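Local coordinates for TipC2 (Streptococcus intermedius B196, PDB 6DHX), which probably acts as an immunity protein that protects its producer from a cognate antibacterial toxin exported by the type VII secretion system, at residues F59-L64 and F81-K86; N20-I25 and N108-Q113. All coordinates share one frame; numbering follows the deposited sequence.

Contact 1: F59-L64 and F81-K86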
# COMPACT_ATOMS: atom_id res chain seq x y z
N PHE A 59 7.87 15.95 -9.00
CA PHE A 59 6.78 15.49 -8.14
C PHE A 59 6.57 14.01 -8.31
O PHE A 59 6.74 13.49 -9.43
CB PHE A 59 5.46 16.18 -8.48
CG PHE A 59 5.47 17.64 -8.22
CD1 PHE A 59 5.90 18.53 -9.20
CD2 PHE A 59 5.08 18.15 -6.98
CE1 PHE A 59 5.94 19.92 -8.95
CE2 PHE A 59 5.11 19.53 -6.72
CZ PHE A 59 5.55 20.42 -7.71
N TYR A 60 6.25 13.30 -7.16
CA TYR A 60 5.92 11.87 -7.30
C TYR A 60 4.43 11.67 -7.21
O TYR A 60 3.74 12.49 -6.62
CB TYR A 60 6.61 11.04 -6.20
CG TYR A 60 6.14 11.34 -4.79
CD1 TYR A 60 5.07 10.64 -4.22
CD2 TYR A 60 6.83 12.26 -3.99
CE1 TYR A 60 4.69 10.87 -2.91
CE2 TYR A 60 6.43 12.50 -2.66
CZ TYR A 60 5.36 11.79 -2.15
OH TYR A 60 4.93 11.96 -0.85
N PRO A 61 3.92 10.63 -7.87
CA PRO A 61 2.48 10.35 -7.82
C PRO A 61 2.12 9.56 -6.56
O PRO A 61 2.88 8.71 -6.08
CB PRO A 61 2.24 9.50 -9.08
CG PRO A 61 3.52 8.74 -9.26
CD PRO A 61 4.65 9.60 -8.66
N SER A 62 0.96 9.89 -6.03
CA SER A 62 0.39 9.24 -4.86
C SER A 62 -1.10 9.07 -5.12
O SER A 62 -1.74 10.00 -5.62
CB SER A 62 0.66 10.11 -3.61
OG SER A 62 0.08 9.57 -2.44
N ILE A 63 -1.62 7.88 -4.83
CA ILE A 63 -3.00 7.50 -5.13
C ILE A 63 -3.73 7.43 -3.79
O ILE A 63 -3.22 6.81 -2.84
CB ILE A 63 -3.06 6.14 -5.84
CG1 ILE A 63 -2.10 6.09 -7.06
CG2 ILE A 63 -4.51 5.78 -6.19
CD1 ILE A 63 -2.31 7.25 -8.12
N LEU A 64 -4.90 8.05 -3.71
CA LEU A 64 -5.66 8.07 -2.46
C LEU A 64 -7.08 7.63 -2.77
O LEU A 64 -7.75 8.23 -3.64
CB LEU A 64 -5.69 9.51 -1.87
CG LEU A 64 -6.41 9.65 -0.53
CD1 LEU A 64 -5.54 8.87 0.54
CD2 LEU A 64 -6.57 11.10 -0.07
N PHE A 81 4.42 6.10 -4.76
CA PHE A 81 5.47 5.64 -5.67
C PHE A 81 6.77 6.38 -5.40
O PHE A 81 6.75 7.61 -5.30
CB PHE A 81 5.03 5.92 -7.11
CG PHE A 81 3.90 5.05 -7.55
CD1 PHE A 81 2.59 5.38 -7.22
CD2 PHE A 81 4.15 3.86 -8.24
CE1 PHE A 81 1.49 4.55 -7.59
CE2 PHE A 81 3.08 3.02 -8.61
CZ PHE A 81 1.74 3.36 -8.26
N SER A 82 7.88 5.64 -5.24
CA SER A 82 9.19 6.26 -5.04
C SER A 82 10.03 5.81 -6.21
O SER A 82 10.48 4.66 -6.26
CB SER A 82 9.84 5.85 -3.71
OG SER A 82 9.04 6.28 -2.63
N PHE A 83 10.21 6.70 -7.17
CA PHE A 83 10.96 6.34 -8.37
C PHE A 83 12.43 6.73 -8.31
O PHE A 83 13.25 6.16 -9.06
CB PHE A 83 10.37 7.04 -9.60
CG PHE A 83 8.96 6.68 -9.93
CD1 PHE A 83 8.55 5.35 -9.98
CD2 PHE A 83 8.04 7.71 -10.25
CE1 PHE A 83 7.24 5.03 -10.32
CE2 PHE A 83 6.74 7.39 -10.57
CZ PHE A 83 6.33 6.06 -10.63
N LEU A 84 12.77 7.72 -7.50
CA LEU A 84 14.06 8.39 -7.64
C LEU A 84 15.12 7.91 -6.66
O LEU A 84 16.30 8.22 -6.86
CB LEU A 84 13.87 9.91 -7.42
CG LEU A 84 13.58 10.82 -8.61
CD1 LEU A 84 12.69 10.19 -9.65
CD2 LEU A 84 13.03 12.18 -8.12
N ASN A 85 14.75 7.25 -5.57
CA ASN A 85 15.70 6.93 -4.51
C ASN A 85 16.37 5.58 -4.78
O ASN A 85 15.99 4.85 -5.69
CB ASN A 85 15.01 6.91 -3.15
CG ASN A 85 13.87 5.91 -3.09
OD1 ASN A 85 13.19 5.68 -4.11
ND2 ASN A 85 13.64 5.33 -1.92
N LYS A 86 17.38 5.25 -3.96
CA LYS A 86 18.12 4.00 -4.19
C LYS A 86 17.26 2.79 -3.88
O LYS A 86 17.36 1.76 -4.56
CB LYS A 86 19.39 3.97 -3.35
CG LYS A 86 20.46 4.92 -3.85
CD LYS A 86 21.68 4.86 -2.91
CE LYS A 86 22.75 5.84 -3.36
NZ LYS A 86 23.88 5.87 -2.39
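P61 lays CG and CD of its pyrrolidine ring against two phenylalanines of the facing segment. CD meets F83 at CE2, 3.6 Å away. CG touches CB of F81 at 3.9 Å, and these two side chains cross at about a right angle. CB of F81, two residues earlier than F83, lies over one face of the F83 ring, offset toward the rim. F83 thus packs on both P61 and F81.

The F81 ring presents its edge to 59-64. P61 O lies in the ring plane, 3.5 Å from CD1, and I63 CG1 reaches CE1 at 3.9 Å near the same plane. F81 CG is anti to the carbonyl carbon (chi1 -70°), which places the ring beside the backbone N. That N donates to P61 O at 3.3 Å with an N-H...O angle of 148°. P61 O therefore takes the backbone bond and also borders the ring. On Y60, CB approaches F81 O at 3.5 Å, with CG and CD1 close behind.

The contact joins strands 59-65 and 74-82, an antiparallel hairpin, where the second strand runs out into a loop. Strand 45-51 flanks 59-65, and strand 89-99 flanks 74-82. Helix 21-32 packs on the hairpin: T29 touches P61 and F81, I25 touches F81, and Y26 meets the F83 ring edge-to-face.

Contact 2: N20-I25 and N108-Q113. With SO4 (sulfate ion), chain D.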
# COMPACT_ATOMS: atom_id res chain seq x y z
N ASN A 20 6.14 -9.57 -11.90
CA ASN A 20 5.03 -9.75 -10.97
C ASN A 20 4.11 -8.54 -11.06
O ASN A 20 4.41 -7.53 -11.72
CB ASN A 20 5.55 -9.94 -9.53
CG ASN A 20 6.39 -8.77 -9.11
OD1 ASN A 20 5.87 -7.66 -9.01
ND2 ASN A 20 7.70 -9.00 -8.88
N ILE A 21 2.99 -8.61 -10.33
CA ILE A 21 1.97 -7.59 -10.45
C ILE A 21 2.44 -6.25 -9.92
O ILE A 21 1.99 -5.20 -10.39
CB ILE A 21 0.66 -8.04 -9.74
CG1 ILE A 21 -0.48 -7.11 -10.11
CG2 ILE A 21 0.88 -8.13 -8.18
CD1 ILE A 21 -1.88 -7.73 -9.80
N PHE A 22 3.37 -6.25 -8.95
CA PHE A 22 3.86 -4.99 -8.41
C PHE A 22 4.80 -4.30 -9.41
O PHE A 22 4.75 -3.08 -9.55
CB PHE A 22 4.58 -5.22 -7.06
CG PHE A 22 3.67 -5.96 -6.09
CD1 PHE A 22 2.57 -5.29 -5.52
CD2 PHE A 22 3.82 -7.31 -5.87
CE1 PHE A 22 1.65 -5.97 -4.71
CE2 PHE A 22 2.89 -8.01 -5.05
CZ PHE A 22 1.81 -7.33 -4.48
N ASP A 23 5.66 -5.07 -10.08
CA ASP A 23 6.42 -4.50 -11.21
C ASP A 23 5.48 -3.88 -12.23
O ASP A 23 5.79 -2.86 -12.85
CB ASP A 23 7.23 -5.57 -11.96
CG ASP A 23 8.47 -6.05 -11.22
OD1 ASP A 23 9.04 -5.36 -10.35
OD2 ASP A 23 8.92 -7.18 -11.57
N GLU A 24 4.38 -4.56 -12.53
CA GLU A 24 3.48 -4.07 -13.56
C GLU A 24 2.90 -2.71 -13.16
O GLU A 24 2.91 -1.75 -13.94
CB GLU A 24 2.41 -5.15 -13.77
CG GLU A 24 1.53 -4.99 -14.91
CD GLU A 24 0.53 -6.15 -14.93
OE1 GLU A 24 -0.44 -6.06 -14.15
OE2 GLU A 24 0.75 -7.12 -15.71
N ILE A 25 2.43 -2.60 -11.92
CA ILE A 25 1.93 -1.32 -11.41
C ILE A 25 3.03 -0.26 -11.41
O ILE A 25 2.80 0.88 -11.84
CB ILE A 25 1.35 -1.49 -9.99
CG1 ILE A 25 0.12 -2.42 -10.01
CG2 ILE A 25 0.96 -0.10 -9.42
CD1 ILE A 25 -0.29 -2.96 -8.55
N ASN A 108 2.63 -2.20 3.05
CA ASN A 108 3.00 -3.29 2.15
C ASN A 108 3.91 -2.68 1.10
O ASN A 108 3.42 -2.00 0.19
CB ASN A 108 1.79 -3.92 1.51
CG ASN A 108 0.72 -4.25 2.55
OD1 ASN A 108 0.88 -5.26 3.26
ND2 ASN A 108 -0.32 -3.41 2.68
N LYS A 109 5.21 -2.88 1.28
CA LYS A 109 6.19 -2.15 0.49
C LYS A 109 6.87 -3.11 -0.47
O LYS A 109 7.51 -4.06 -0.03
CB LYS A 109 7.22 -1.49 1.41
CG LYS A 109 8.24 -0.66 0.60
CD LYS A 109 9.03 0.21 1.59
CE LYS A 109 10.30 0.83 1.02
NZ LYS A 109 11.16 1.61 2.04
N TYR A 110 6.77 -2.84 -1.77
CA TYR A 110 7.43 -3.66 -2.77
C TYR A 110 8.68 -2.94 -3.25
O TYR A 110 8.59 -1.86 -3.86
CB TYR A 110 6.49 -3.93 -3.94
CG TYR A 110 7.22 -4.62 -5.07
CD1 TYR A 110 7.49 -5.99 -4.99
CD2 TYR A 110 7.65 -3.90 -6.19
CE1 TYR A 110 8.14 -6.63 -6.01
CE2 TYR A 110 8.32 -4.53 -7.24
CZ TYR A 110 8.55 -5.91 -7.14
OH TYR A 110 9.21 -6.62 -8.13
N THR A 111 9.86 -3.54 -2.97
CA THR A 111 11.14 -2.93 -3.30
C THR A 111 11.59 -3.50 -4.64
O THR A 111 11.62 -4.73 -4.82
CB THR A 111 12.18 -3.16 -2.20
OG1 THR A 111 12.05 -4.48 -1.59
CG2 THR A 111 11.95 -2.11 -1.09
N ARG A 112 11.86 -2.61 -5.59
CA ARG A 112 12.17 -3.01 -6.96
C ARG A 112 13.47 -3.79 -7.05
O ARG A 112 13.58 -4.73 -7.84
CB ARG A 112 12.28 -1.76 -7.85
CG ARG A 112 10.88 -1.19 -8.16
CD ARG A 112 10.29 -1.89 -9.39
NE ARG A 112 11.00 -1.53 -10.63
CZ ARG A 112 10.70 -2.04 -11.82
NH1 ARG A 112 9.74 -2.97 -11.91
NH2 ARG A 112 11.37 -1.58 -12.93
N GLN A 113 14.48 -3.38 -6.30
CA GLN A 113 15.81 -3.92 -6.55
C GLN A 113 15.98 -5.38 -6.10
O GLN A 113 16.90 -6.04 -6.60
CB GLN A 113 16.92 -3.07 -5.91
CG GLN A 113 16.95 -1.60 -6.50
CD GLN A 113 16.90 -1.59 -8.03
OE1 GLN A 113 17.71 -2.22 -8.68
NE2 GLN A 113 15.90 -0.93 -8.58
S SO4 D . 14.30 0.15 -11.79
O1 SO4 D . 13.58 -0.22 -10.58
O2 SO4 D . 15.10 -0.95 -12.26
O3 SO4 D . 15.11 1.32 -11.49
O4 SO4 D . 13.35 0.39 -12.81
O HOH W 1 11.96 -4.69 -10.13
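Y110 meets the first turn of helix 21-32 with both its ring and its hydroxyl. N20 is the N-cap of this helix, which packs on the antiparallel part of a mixed beta-sheet. F22 CB sits over one face of the Y110 ring, 3.5 Å from its centroid, a CH-pi contact. The two aromatic rings are near parallel, at 28°, but slid apart with little overlap. With chi1 at 172°, the Y110 ring swings away from its own backbone N and lies against F22 CB.

The hydroxyl is gripped twice. N20 ND2 donates to Y110 OH at 2.9 Å, almost straight at 171° and in the amide plane. Y110 OH in turn donates to D23 OD1 at 2.6 Å, meeting it from above the carboxylate plane. N20 OD1 accepts from D23 N at 2.8 Å, so one amide caps the helix and holds the tyrosine.

The next shell fixes the acid. D23 OD2 pairs with R115 in a salt bridge and accepts from K19 N. R112 NH1 reaches D23 OD1 at 2.9 Å, a salt bridge whose hydrogen bond is weak; Q27 also accepts from NH1. A water links D23 OD1 to R112 O. The bent R112 chain turns its other nitrogens to a sulfate, probably from the crystallisation liquor: NE donates to O1 at 2.9 Å and NH2 to O4 at 2.8 Å.

In the fold
Both contacts involve the same mixed sheet: contact 1 pairs two of its strands, and contact 2 sets a helix against another. Their centres are about 13 Å apart. Along the chain, contact 1 is nested inside the loop that contact 2 closes. Helix 21-32 connects them: its first turn supplies one side of contact 2, and I25 CG2 then packs on F81 CZ of contact 1 at 3.7 Å. Strand 89-99 lies between the strands of the two contacts, and I90 touches F81, F22 and Y110. The segments also meet where K86 O is 3.9 Å from Q113 CG. The sulfate belongs to the contact 2 side, where N88 also binds it.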